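Local coordinates for PUA domain-containing protein (Thermoplasma acidophilum DSM 1728, PDB 1Q7H), which is of unknown function but, as a PUA-domain protein, probably binds RNA and may take part in translation initiation, at residues 58-63 with 140-145; 66-71 with 106-111; 99-104 with 120-125. One frame throughout, in Å; residues are numbered along the deposited sequence.

Contact 1 of 3, residues 58-63 with 140-145; sequences PSVYLL and IIHFPG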
ATOM      1  N   PRO A  58      -1.956  -3.789  -1.448  1.00 17.42           N
ATOM      2  CA  PRO A  58      -2.542  -4.004  -0.113  1.00 10.11           C
ATOM      3  C   PRO A  58      -3.333  -2.743   0.202  1.00 13.06           C
ATOM      4  O   PRO A  58      -2.954  -1.660  -0.236  1.00 18.80           O
ATOM      5  CB  PRO A  58      -1.317  -4.135   0.783  1.00 13.44           C
ATOM      6  CG  PRO A  58      -0.305  -3.214   0.090  1.00 12.79           C
ATOM      7  CD  PRO A  58      -0.496  -3.604  -1.362  1.00 15.39           C
ATOM      8  N   SER A  59      -4.434  -2.865   0.930  1.00 13.95           N
ATOM      9  CA  SER A  59      -5.213  -1.688   1.279  1.00 15.91           C
ATOM     10  C   SER A  59      -4.554  -1.029   2.486  1.00 15.19           C
ATOM     11  O   SER A  59      -3.715  -1.637   3.145  1.00 12.20           O
ATOM     12  CB  SER A  59      -6.647  -2.076   1.649  1.00 11.80           C
ATOM     13  OG  SER A  59      -6.686  -2.656   2.937  1.00 16.94           O
ATOM     14  N   VAL A  60      -4.929   0.209   2.781  1.00 13.44           N
ATOM     15  CA  VAL A  60      -4.363   0.860   3.942  1.00 16.16           C
ATOM     16  C   VAL A  60      -4.823   0.114   5.193  1.00 15.73           C
ATOM     17  O   VAL A  60      -4.148   0.161   6.213  1.00 17.92           O
ATOM     18  CB  VAL A  60      -4.758   2.354   4.036  1.00 16.85           C
ATOM     19  CG1 VAL A  60      -3.962   3.162   3.011  1.00 13.84           C
ATOM     20  CG2 VAL A  60      -6.260   2.518   3.803  1.00 22.34           C
ATOM     21  N   TYR A  61      -5.958  -0.587   5.113  1.00 15.90           N
ATOM     22  CA  TYR A  61      -6.436  -1.346   6.273  1.00 14.91           C
ATOM     23  C   TYR A  61      -5.506  -2.525   6.510  1.00 16.51           C
ATOM     24  O   TYR A  61      -5.163  -2.829   7.649  1.00 16.33           O
ATOM     25  CB  TYR A  61      -7.860  -1.875   6.064  1.00 13.60           C
ATOM     26  CG  TYR A  61      -8.854  -0.812   5.680  1.00 17.94           C
ATOM     27  CD1 TYR A  61      -8.777   0.473   6.223  1.00 13.00           C
ATOM     28  CD2 TYR A  61      -9.869  -1.083   4.765  1.00 17.12           C
ATOM     29  CE1 TYR A  61      -9.691   1.466   5.857  1.00 18.47           C
ATOM     30  CE2 TYR A  61     -10.785  -0.106   4.393  1.00 22.20           C
ATOM     31  CZ  TYR A  61     -10.692   1.164   4.938  1.00 24.22           C
ATOM     32  OH  TYR A  61     -11.593   2.122   4.555  1.00 20.99           O
ATOM     33  N   LEU A  62      -5.102  -3.197   5.432  1.00 17.74           N
ATOM     34  CA  LEU A  62      -4.201  -4.328   5.584  1.00 13.48           C
ATOM     35  C   LEU A  62      -2.846  -3.833   6.093  1.00 13.48           C
ATOM     36  O   LEU A  62      -2.243  -4.453   6.960  1.00 14.77           O
ATOM     37  CB  LEU A  62      -4.017  -5.079   4.262  1.00 12.86           C
ATOM     38  CG  LEU A  62      -2.999  -6.230   4.324  1.00 11.64           C
ATOM     39  CD1 LEU A  62      -3.392  -7.212   5.438  1.00  7.84           C
ATOM     40  CD2 LEU A  62      -2.950  -6.955   2.994  1.00 14.74           C
ATOM     41  N   LEU A  63      -2.370  -2.712   5.565  1.00 15.47           N
ATOM     42  CA  LEU A  63      -1.087  -2.181   6.004  1.00 14.37           C
ATOM     43  C   LEU A  63      -1.066  -1.947   7.518  1.00 14.79           C
ATOM     44  O   LEU A  63      -0.035  -2.118   8.174  1.00 14.27           O
ATOM     45  CB  LEU A  63      -0.773  -0.873   5.278  1.00 13.30           C
ATOM     46  CG  LEU A  63      -0.434  -0.942   3.785  1.00  9.02           C
ATOM     47  CD1 LEU A  63      -0.084   0.453   3.302  1.00 13.56           C
ATOM     48  CD2 LEU A  63       0.733  -1.876   3.538  1.00 10.46           C
ATOM     49  N   ILE A 140       1.249   8.423  -5.486  1.00 21.92           N
ATOM     50  CA  ILE A 140       0.379   7.613  -4.621  1.00 22.14           C
ATOM     51  C   ILE A 140      -0.679   6.878  -5.444  1.00 19.15           C
ATOM     52  O   ILE A 140      -1.405   7.496  -6.223  1.00 17.21           O
ATOM     53  CB  ILE A 140      -0.318   8.486  -3.541  1.00 20.59           C
ATOM     54  CG1 ILE A 140       0.538   8.569  -2.272  1.00 21.17           C
ATOM     55  CG2 ILE A 140      -1.632   7.846  -3.120  1.00 18.96           C
ATOM     56  CD1 ILE A 140       1.998   8.470  -2.478  1.00 16.26           C
ATOM     57  N   ILE A 141      -0.768   5.562  -5.264  1.00 15.47           N
ATOM     58  CA  ILE A 141      -1.730   4.762  -6.018  1.00 16.18           C
ATOM     59  C   ILE A 141      -2.927   4.279  -5.195  1.00 18.72           C
ATOM     60  O   ILE A 141      -3.896   3.749  -5.746  1.00 20.11           O
ATOM     61  CB  ILE A 141      -1.056   3.546  -6.688  1.00 15.93           C
ATOM     62  CG1 ILE A 141      -0.431   2.637  -5.628  1.00 21.71           C
ATOM     63  CG2 ILE A 141       0.008   4.018  -7.678  1.00 14.32           C
ATOM     64  CD1 ILE A 141       0.190   1.382  -6.212  1.00 26.35           C
ATOM     65  N   HIS A 142      -2.854   4.441  -3.880  1.00 17.50           N
ATOM     66  CA  HIS A 142      -3.965   4.067  -3.016  1.00 13.20           C
ATOM     67  C   HIS A 142      -3.896   4.855  -1.727  1.00 17.84           C
ATOM     68  O   HIS A 142      -2.836   4.967  -1.109  1.00 17.21           O
ATOM     69  CB  HIS A 142      -3.977   2.571  -2.679  1.00 13.21           C
ATOM     70  CG  HIS A 142      -5.035   2.204  -1.680  1.00 13.86           C
ATOM     71  ND1 HIS A 142      -4.764   1.492  -0.530  1.00 18.49           N
ATOM     72  CD2 HIS A 142      -6.345   2.537  -1.613  1.00 12.16           C
ATOM     73  CE1 HIS A 142      -5.859   1.411   0.206  1.00 11.87           C
ATOM     74  NE2 HIS A 142      -6.834   2.039  -0.429  1.00 18.43           N
ATOM     75  N   PHE A 143      -5.036   5.395  -1.319  1.00 13.72           N
ATOM     76  CA  PHE A 143      -5.110   6.184  -0.101  1.00 13.75           C
ATOM     77  C   PHE A 143      -6.520   6.058   0.448  1.00 16.50           C
ATOM     78  O   PHE A 143      -7.421   5.614  -0.258  1.00 18.28           O
ATOM     79  CB  PHE A 143      -4.748   7.645  -0.404  1.00 15.95           C
ATOM     80  CG  PHE A 143      -5.595   8.273  -1.473  1.00 13.95           C
ATOM     81  CD1 PHE A 143      -6.703   9.046  -1.139  1.00 17.46           C
ATOM     82  CD2 PHE A 143      -5.295   8.078  -2.814  1.00 16.52           C
ATOM     83  CE1 PHE A 143      -7.501   9.615  -2.130  1.00 15.21           C
ATOM     84  CE2 PHE A 143      -6.095   8.646  -3.816  1.00 16.18           C
ATOM     85  CZ  PHE A 143      -7.197   9.413  -3.466  1.00 13.34           C
ATOM     86  N   PRO A 144      -6.739   6.460   1.710  1.00 16.85           N
ATOM     87  CA  PRO A 144      -8.081   6.344   2.285  1.00 17.13           C
ATOM     88  C   PRO A 144      -9.176   7.082   1.510  1.00 19.50           C
ATOM     89  O   PRO A 144      -8.991   8.216   1.078  1.00 16.79           O
ATOM     90  CB  PRO A 144      -7.903   6.898   3.696  1.00 20.15           C
ATOM     91  CG  PRO A 144      -6.437   6.647   3.995  1.00 18.20           C
ATOM     92  CD  PRO A 144      -5.805   7.052   2.684  1.00 14.95           C
ATOM     93  N   GLY A 145     -10.320   6.425   1.347  1.00 14.37           N
ATOM     94  CA  GLY A 145     -11.435   7.042   0.655  1.00 21.06           C
ATOM     95  C   GLY A 145     -11.273   7.215  -0.842  1.00 26.22           C
ATOM     96  O   GLY A 145     -12.080   7.898  -1.473  1.00 29.11           O
TER
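This is a buried packing contact in which His142, at the end of strand 136-142, presses its ring against Val60 and Ser59 at the start of helix 60-65, near the centre of the chain. The main chains stay well apart, with Ser59 CA 7.3 Å from His142 CA, and the imidazole spans the gap. With CG anti to the backbone N (chi1 174°), the ring leaves the strand toward the helix and brings its edge, nearly in plane, to the Val60 N and the Ser59 carbonyl carbon. Both Val60 methyls rest against the outer end of the ring, and Val60 CG2 continues across to Pro144 CG at 4.1 Å, the two side chains meeting at about a right angle. A flat ring can fit between Val60 and Phe51, which it meets edge-to-face, with its edge to the Ser59-Val60 peptide. Replaced by alanine, the position would probably leave a gap between strand and helix, and the Val60 methyls and Phe51 without the ring they pack against. The strand end is shaped by a classic beta bulge, with Ile141 and His142 both facing Val119. The contact joins the DUF1947 family region, which carries the helix, to the PUA domain, which carries the strand. On the helix side Ser59 is the N-cap. Its OG, held between the backbone N and the carbonyl carbon (chi1 75°), accepts from Leu62 N at 3.0 Å and 159°, with a weak second bond from Tyr61 N at 3.1 Å. The same hydroxyl is tied to Pro48 O in strand 47-52, and serine suits the post because one small group can serve both the helix end and the neighbouring strand.

Contact 2 of 3, residues 66-71 with 106-111; sequences RNPSRN and MIFVKS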
ATOM      1  N   ARG A  66      -1.496  -5.736   9.324  1.00 16.09           N
ATOM      2  CA  ARG A  66      -0.290  -6.559   9.235  1.00 15.25           C
ATOM      3  C   ARG A  66       0.783  -5.741   8.526  1.00 16.79           C
ATOM      4  O   ARG A  66       0.869  -5.760   7.295  1.00 12.01           O
ATOM      5  CB  ARG A  66      -0.591  -7.833   8.435  1.00 18.76           C
ATOM      6  CG  ARG A  66      -1.459  -8.834   9.168  1.00 13.20           C
ATOM      7  CD  ARG A  66      -0.660  -9.529  10.244  1.00 19.31           C
ATOM      8  NE  ARG A  66      -1.468 -10.415  11.071  1.00 14.90           N
ATOM      9  CZ  ARG A  66      -1.995 -10.078  12.242  1.00 21.21           C
ATOM     10  NH1 ARG A  66      -1.809  -8.858  12.739  1.00 21.39           N
ATOM     11  NH2 ARG A  66      -2.685 -10.977  12.934  1.00 19.54           N
ATOM     12  N   ASN A  67       1.593  -5.018   9.302  1.00 15.43           N
ATOM     13  CA  ASN A  67       2.626  -4.156   8.735  1.00 15.98           C
ATOM     14  C   ASN A  67       3.582  -4.845   7.774  1.00 14.19           C
ATOM     15  O   ASN A  67       3.928  -6.003   7.955  1.00 17.97           O
ATOM     16  CB  ASN A  67       3.499  -3.524   9.832  1.00 13.86           C
ATOM     17  CG  ASN A  67       2.722  -2.635  10.793  1.00 17.10           C
ATOM     18  OD1 ASN A  67       1.630  -2.150  10.501  1.00 19.27           O
ATOM     19  ND2 ASN A  67       3.313  -2.395  11.946  1.00 14.42           N
ATOM     20  N   PRO A  68       3.995  -4.142   6.713  1.00 16.01           N
ATOM     21  CA  PRO A  68       4.939  -4.742   5.774  1.00 11.07           C
ATOM     22  C   PRO A  68       6.289  -4.616   6.488  1.00 17.49           C
ATOM     23  O   PRO A  68       6.413  -3.841   7.442  1.00 16.25           O
ATOM     24  CB  PRO A  68       4.853  -3.812   4.558  1.00  9.93           C
ATOM     25  CG  PRO A  68       4.540  -2.495   5.176  1.00  6.20           C
ATOM     26  CD  PRO A  68       3.448  -2.892   6.157  1.00 13.48           C
ATOM     27  N   SER A  69       7.296  -5.353   6.036  1.00 19.23           N
ATOM     28  CA  SER A  69       8.612  -5.283   6.665  1.00 15.38           C
ATOM     29  C   SER A  69       9.643  -4.629   5.757  1.00 18.89           C
ATOM     30  O   SER A  69      10.801  -4.494   6.131  1.00 21.76           O
ATOM     31  CB  SER A  69       9.095  -6.676   7.062  1.00 14.40           C
ATOM     32  OG  SER A  69       9.201  -7.517   5.928  1.00 19.89           O
ATOM     33  N   ARG A  70       9.231  -4.239   4.558  1.00 18.54           N
ATOM     34  CA  ARG A  70      10.150  -3.580   3.639  1.00 20.39           C
ATOM     35  C   ARG A  70       9.419  -2.532   2.827  1.00 16.34           C
ATOM     36  O   ARG A  70       8.189  -2.492   2.816  1.00 13.89           O
ATOM     37  CB  ARG A  70      10.816  -4.604   2.700  1.00 25.26           C
ATOM     38  CG  ARG A  70       9.843  -5.519   1.950  1.00 31.24           C
ATOM     39  CD  ARG A  70      10.578  -6.666   1.238  1.00 34.55           C
ATOM     40  NE  ARG A  70      11.318  -6.215   0.060  1.00 50.71           N
ATOM     41  CZ  ARG A  70      10.839  -6.196  -1.186  1.00 51.79           C
ATOM     42  NH1 ARG A  70       9.604  -6.609  -1.444  1.00 49.20           N
ATOM     43  NH2 ARG A  70      11.600  -5.757  -2.180  1.00 52.73           N
ATOM     44  N   ASN A  71      10.198  -1.672   2.179  1.00 15.51           N
ATOM     45  CA  ASN A  71       9.696  -0.609   1.320  1.00 15.04           C
ATOM     46  C   ASN A  71       8.854   0.414   2.042  1.00 15.02           C
ATOM     47  O   ASN A  71       7.926   0.969   1.471  1.00 15.89           O
ATOM     48  CB  ASN A  71       8.910  -1.210   0.157  1.00 12.97           C
ATOM     49  CG  ASN A  71       9.787  -2.049  -0.758  1.00 16.24           C
ATOM     50  OD1 ASN A  71      10.927  -2.360  -0.417  1.00 19.15           O
ATOM     51  ND2 ASN A  71       9.259  -2.423  -1.915  1.00 16.12           N
HETATM   52  N   MSE A 106       7.019  -0.735  -5.190  1.00 15.42           N
HETATM   53  CA  MSE A 106       5.790  -0.306  -4.542  1.00 16.98           C
HETATM   54  C   MSE A 106       6.267   0.111  -3.146  1.00 18.35           C
HETATM   55  O   MSE A 106       7.089  -0.583  -2.542  1.00 17.37           O
HETATM   56  CB  MSE A 106       4.812  -1.476  -4.424  1.00 11.52           C
HETATM   57  CG  MSE A 106       3.444  -1.088  -3.902  1.00 13.18           C
HETATM   58 SE   MSE A 106       2.228  -2.618  -3.898  1.00 28.67          SE
HETATM   59  CE  MSE A 106       1.895  -2.757  -5.794  1.00 30.67           C
ATOM     60  N   ILE A 107       5.785   1.244  -2.644  1.00 17.34           N
ATOM     61  CA  ILE A 107       6.177   1.689  -1.314  1.00 12.84           C
ATOM     62  C   ILE A 107       4.957   1.858  -0.426  1.00 14.44           C
ATOM     63  O   ILE A 107       3.841   2.084  -0.900  1.00 15.22           O
ATOM     64  CB  ILE A 107       6.967   3.020  -1.346  1.00 14.58           C
ATOM     65  CG1 ILE A 107       6.099   4.142  -1.919  1.00 11.79           C
ATOM     66  CG2 ILE A 107       8.239   2.832  -2.154  1.00  6.69           C
ATOM     67  CD1 ILE A 107       6.641   5.525  -1.665  1.00 15.85           C
ATOM     68  N   PHE A 108       5.189   1.757   0.874  1.00 12.21           N
ATOM     69  CA  PHE A 108       4.130   1.854   1.857  1.00 14.54           C
ATOM     70  C   PHE A 108       4.440   3.041   2.743  1.00 14.29           C
ATOM     71  O   PHE A 108       5.415   3.039   3.487  1.00 15.28           O
ATOM     72  CB  PHE A 108       4.084   0.531   2.617  1.00  9.97           C
ATOM     73  CG  PHE A 108       4.055  -0.652   1.697  1.00 15.74           C
ATOM     74  CD1 PHE A 108       2.997  -0.820   0.813  1.00 11.19           C
ATOM     75  CD2 PHE A 108       5.123  -1.538   1.638  1.00 10.69           C
ATOM     76  CE1 PHE A 108       3.002  -1.855  -0.129  1.00 15.40           C
ATOM     77  CE2 PHE A 108       5.144  -2.574   0.705  1.00 15.41           C
ATOM     78  CZ  PHE A 108       4.080  -2.736  -0.184  1.00 18.85           C
ATOM     79  N   VAL A 109       3.591   4.055   2.631  1.00 14.12           N
ATOM     80  CA  VAL A 109       3.746   5.314   3.332  1.00 13.35           C
ATOM     81  C   VAL A 109       3.125   5.348   4.709  1.00 16.87           C
ATOM     82  O   VAL A 109       1.951   5.040   4.874  1.00 18.71           O
ATOM     83  CB  VAL A 109       3.123   6.461   2.504  1.00 14.89           C
ATOM     84  CG1 VAL A 109       3.422   7.802   3.162  1.00 11.37           C
ATOM     85  CG2 VAL A 109       3.646   6.406   1.073  1.00 10.89           C
ATOM     86  N   LYS A 110       3.912   5.752   5.699  1.00 15.50           N
ATOM     87  CA  LYS A 110       3.399   5.835   7.054  1.00 18.07           C
ATOM     88  C   LYS A 110       3.625   7.199   7.685  1.00 16.02           C
ATOM     89  O   LYS A 110       4.541   7.937   7.322  1.00 12.04           O
ATOM     90  CB  LYS A 110       4.044   4.772   7.944  1.00 17.30           C
ATOM     91  CG  LYS A 110       5.548   4.850   7.985  1.00 18.35           C
ATOM     92  CD  LYS A 110       6.127   3.911   9.037  1.00 30.45           C
ATOM     93  CE  LYS A 110       6.077   4.524  10.416  1.00 30.47           C
ATOM     94  NZ  LYS A 110       6.802   3.706  11.425  1.00 31.88           N
ATOM     95  N   SER A 111       2.753   7.520   8.628  1.00 12.32           N
ATOM     96  CA  SER A 111       2.836   8.758   9.379  1.00 13.57           C
ATOM     97  C   SER A 111       3.956   8.577  10.397  1.00 15.04           C
ATOM     98  O   SER A 111       4.281   7.456  10.776  1.00 15.28           O
ATOM     99  CB  SER A 111       1.515   8.989  10.128  1.00  9.79           C
ATOM    100  OG  SER A 111       1.709   9.820  11.261  1.00 17.60           O
TER
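Asn71 comes up beside Ile107, their CA atoms 5.0 Å apart, and Asn71 O takes the N-H of Phe108 at 2.9 Å in a nearly straight bond (166°), just where strand 72-75 is about to run parallel to strand 106-111. The side chain of Asn71 completes the join. Its CG stands beside the backbone N (chi1 -64°), which lets ND2 reach Met106 O at 2.9 Å; the carbonyl is met almost end-on, although the oxygen lies somewhat out of the amide plane. Asn71 thus brackets Ile107, gripping the residue on each side of it. In a regular parallel ladder the bond to Met106 O would come from the backbone N of Asn71, but that N-H is bonded to Asp98 OD2 and the side-chain amide stands in for it. Asparagine suits the place twice over, since it also tolerates the left-handed backbone (phi 63°) that turns the chain into the strand. Phe108 packs under the incoming loop. Pro68 approaches its ring obliquely, Pro68 CB 3.7 Å from Phe108 CD2, the two side chains running antiparallel alongside each other. Arg70 O meets the ring at its edge, in plane, 3.4 Å from Phe108 CD2, while Asn71 CB approaches Phe108 CE2 at 4.0 Å. Tyr22 adds an edge-to-face contact, and the rigid proline ring gives the phenylalanine a firm apolar neighbour. Beyond the contact, Arg70 reaches Arg21 O through NH1, and Asn71 OD1 lies above one face of the Arg70 guanidinium, off toward its rim. The bonds of Asn71 O with Phe108 N and of Asn71 ND2 with Met106 O thus satisfy these polar groups beside the apolar Phe108 and Pro68.

Contact 3 of 3, residues 99-104 with 120-125; sequences DSIRKG and GMAEMD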
ATOM      1  N   ASP A  99      16.387   1.918   2.742  1.00 17.11           N
ATOM      2  CA  ASP A  99      17.425   2.309   1.791  1.00 20.77           C
ATOM      3  C   ASP A  99      17.569   1.379   0.603  1.00 21.53           C
ATOM      4  O   ASP A  99      18.401   1.610  -0.263  1.00 25.37           O
ATOM      5  CB  ASP A  99      18.790   2.510   2.473  1.00 27.54           C
ATOM      6  CG  ASP A  99      19.279   1.277   3.210  1.00 36.22           C
ATOM      7  OD1 ASP A  99      19.084   0.151   2.708  1.00 34.37           O
ATOM      8  OD2 ASP A  99      19.882   1.442   4.295  1.00 44.39           O
ATOM      9  N   SER A 100      16.743   0.343   0.535  1.00 19.74           N
ATOM     10  CA  SER A 100      16.834  -0.567  -0.589  1.00 21.50           C
ATOM     11  C   SER A 100      15.803  -0.216  -1.661  1.00 20.22           C
ATOM     12  O   SER A 100      15.747  -0.855  -2.699  1.00 19.58           O
ATOM     13  CB  SER A 100      16.660  -2.013  -0.126  1.00 21.34           C
ATOM     14  OG  SER A 100      15.322  -2.287   0.224  1.00 27.52           O
ATOM     15  N   ILE A 101      15.004   0.821  -1.415  1.00 18.37           N
ATOM     16  CA  ILE A 101      13.989   1.241  -2.376  1.00 17.17           C
ATOM     17  C   ILE A 101      14.589   1.800  -3.667  1.00 18.46           C
ATOM     18  O   ILE A 101      15.500   2.630  -3.652  1.00 16.22           O
ATOM     19  CB  ILE A 101      13.017   2.297  -1.753  1.00 14.80           C
ATOM     20  CG1 ILE A 101      12.077   1.623  -0.751  1.00 11.49           C
ATOM     21  CG2 ILE A 101      12.181   2.949  -2.831  1.00 12.01           C
ATOM     22  CD1 ILE A 101      11.379   2.602   0.197  1.00  5.99           C
ATOM     23  N   ARG A 102      14.066   1.321  -4.788  1.00 19.15           N
ATOM     24  CA  ARG A 102      14.520   1.743  -6.099  1.00 18.11           C
ATOM     25  C   ARG A 102      13.321   2.204  -6.915  1.00 21.10           C
ATOM     26  O   ARG A 102      12.181   1.792  -6.666  1.00 19.71           O
ATOM     27  CB  ARG A 102      15.205   0.577  -6.827  1.00 20.54           C
ATOM     28  CG  ARG A 102      16.465   0.070  -6.154  1.00 23.55           C
ATOM     29  CD  ARG A 102      17.566   1.115  -6.192  1.00 26.57           C
ATOM     30  NE  ARG A 102      18.751   0.690  -5.454  1.00 35.46           N
ATOM     31  CZ  ARG A 102      18.955   0.908  -4.156  1.00 34.70           C
ATOM     32  NH1 ARG A 102      18.052   1.558  -3.433  1.00 23.16           N
ATOM     33  NH2 ARG A 102      20.069   0.472  -3.578  1.00 37.69           N
ATOM     34  N   LYS A 103      13.585   3.055  -7.895  1.00 19.93           N
ATOM     35  CA  LYS A 103      12.536   3.562  -8.765  1.00 23.34           C
ATOM     36  C   LYS A 103      11.737   2.379  -9.292  1.00 23.51           C
ATOM     37  O   LYS A 103      12.307   1.402  -9.774  1.00 22.39           O
ATOM     38  CB  LYS A 103      13.160   4.344  -9.926  1.00 22.18           C
ATOM     39  CG  LYS A 103      12.141   5.007 -10.825  1.00 31.23           C
ATOM     40  CD  LYS A 103      12.763   6.089 -11.686  1.00 34.18           C
ATOM     41  CE  LYS A 103      11.693   6.860 -12.444  1.00 32.51           C
ATOM     42  NZ  LYS A 103      12.260   8.055 -13.123  1.00 43.64           N
ATOM     43  N   GLY A 104      10.414   2.451  -9.181  1.00 28.08           N
ATOM     44  CA  GLY A 104       9.593   1.356  -9.666  1.00 23.84           C
ATOM     45  C   GLY A 104       9.025   0.437  -8.595  1.00 22.04           C
ATOM     46  O   GLY A 104       8.051  -0.264  -8.850  1.00 21.04           O
ATOM     47  N   GLY A 120       2.301   3.641  -2.520  1.00 12.41           N
ATOM     48  CA  GLY A 120       2.825   4.416  -3.622  1.00 10.86           C
ATOM     49  C   GLY A 120       3.737   3.604  -4.516  1.00 19.27           C
ATOM     50  O   GLY A 120       3.995   2.425  -4.279  1.00 12.60           O
HETATM   51  N   MSE A 121       4.216   4.255  -5.562  1.00 15.69           N
HETATM   52  CA  MSE A 121       5.117   3.640  -6.511  1.00 18.35           C
HETATM   53  C   MSE A 121       6.285   4.626  -6.534  1.00 19.81           C
HETATM   54  O   MSE A 121       6.106   5.803  -6.851  1.00 18.94           O
HETATM   55  CB  MSE A 121       4.440   3.555  -7.876  1.00 21.60           C
HETATM   56  CG  MSE A 121       4.690   2.260  -8.611  1.00 42.49           C
HETATM   57 SE   MSE A 121       3.954   0.683  -7.721  1.00 44.36          SE
HETATM   58  CE  MSE A 121       5.003  -0.653  -8.642  1.00 42.10           C
ATOM     59  N   ALA A 122       7.466   4.155  -6.160  1.00 15.69           N
ATOM     60  CA  ALA A 122       8.642   5.011  -6.115  1.00 14.81           C
ATOM     61  C   ALA A 122       9.010   5.611  -7.467  1.00 16.59           C
ATOM     62  O   ALA A 122       8.988   4.932  -8.491  1.00 15.96           O
ATOM     63  CB  ALA A 122       9.829   4.225  -5.556  1.00 11.34           C
ATOM     64  N   GLU A 123       9.373   6.887  -7.453  1.00 22.07           N
ATOM     65  CA  GLU A 123       9.780   7.595  -8.659  1.00 25.21           C
ATOM     66  C   GLU A 123      11.279   7.915  -8.598  1.00 24.65           C
ATOM     67  O   GLU A 123      11.840   8.446  -9.553  1.00 21.75           O
ATOM     68  CB  GLU A 123       8.996   8.901  -8.778  1.00 28.04           C
ATOM     69  CG  GLU A 123       7.505   8.715  -8.930  1.00 41.52           C
ATOM     70  CD  GLU A 123       7.105   8.432 -10.354  1.00 38.45           C
ATOM     71  OE1 GLU A 123       5.905   8.214 -10.606  1.00 47.73           O
ATOM     72  OE2 GLU A 123       7.996   8.433 -11.223  1.00 54.14           O
HETATM   73  N   MSE A 124      11.912   7.593  -7.470  1.00 22.53           N
HETATM   74  CA  MSE A 124      13.338   7.847  -7.250  1.00 21.98           C
HETATM   75  C   MSE A 124      13.948   6.747  -6.379  1.00 24.58           C
HETATM   76  O   MSE A 124      13.229   6.071  -5.636  1.00 24.22           O
HETATM   77  CB  MSE A 124      13.539   9.186  -6.517  1.00 24.10           C
HETATM   78  CG  MSE A 124      13.111  10.436  -7.274  1.00 19.83           C
HETATM   79 SE   MSE A 124      13.160  12.050  -6.166  1.00 32.92          SE
HETATM   80  CE  MSE A 124      15.084  12.246  -6.005  1.00 22.24           C
ATOM     81  N   ASP A 125      15.269   6.578  -6.463  1.00 21.39           N
ATOM     82  CA  ASP A 125      15.968   5.597  -5.636  1.00 22.28           C
ATOM     83  C   ASP A 125      16.169   6.216  -4.244  1.00 20.09           C
ATOM     84  O   ASP A 125      16.320   7.430  -4.116  1.00 16.05           O
ATOM     85  CB  ASP A 125      17.344   5.245  -6.216  1.00 21.16           C
ATOM     86  CG  ASP A 125      17.267   4.617  -7.600  1.00 30.37           C
ATOM     87  OD1 ASP A 125      16.298   3.877  -7.901  1.00 22.65           O
ATOM     88  OD2 ASP A 125      18.205   4.855  -8.388  1.00 30.43           O
TER
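Met121, a selenomethionine, bends at its second torsion so that CE lies by Gly104 O, though the modelled closeness of the two is doubtful. Ala122 comes next, its methyl pointing at the opposing loop and packing against Ile101 CG2 at 3.8 Å; Arg102 O also lies close, so only a small side chain fits comfortably. Ala122 O accepts from Gly104 N at 2.9 Å, the donor standing above the carbonyl plane. Gly104 has a positive phi (104°) at which a CB would jam against the preceding carbonyl oxygen. This bond between Gly104 and Ala122 ties the loop between strands 94-97 and 106-111 to the end of strand 116-122, within the mixed sheet of the PUA domain, a fold known as a pseudobarrel. At Glu123 the backbone is crossed by the extended chain of Lys103, with Lys103 CE 3.3 Å from Glu123 O; the Glu123 carboxylate itself is salt-bridged to Arg139. Met124 points away from the loop at CB, and its side chain packs on Val129 and Thr132 of helix 126-132. Asp125 stands at the N-cap position of that helix yet makes no capping bond: its OD1 accepts from Lys103 N instead, at 2.8 Å and 167°. Arg102 crosses the aspartate at about a right angle, CD 3.5 Å from Asp125 OD1, and its guanidinium folds back so that NH1 bonds Asp99 O and Ile101 O.

How the contacts relate
From the N terminus, the chain builds the DUF1947 region and reaches helix 60-65, whose start opens contact 1; that contact closes only at 140-145, so its loop encloses the other two. Residues 66-71 then lead from helix 60-65 into strand 72-75, and contact 2 closes when strand 106-111 arrives. Before that, 99-104 has already passed, and it is paired later with 120-125, so contacts 2 and 3 cross. Strands 106-111 and 116-122 are neighbours, as are 116-122 and 136-142, which puts all three contacts on one sheet. Pro58 and Leu63 pack on Phe108 between contacts 1 and 2, and Ile141 meets Met121 between contacts 1 and 3.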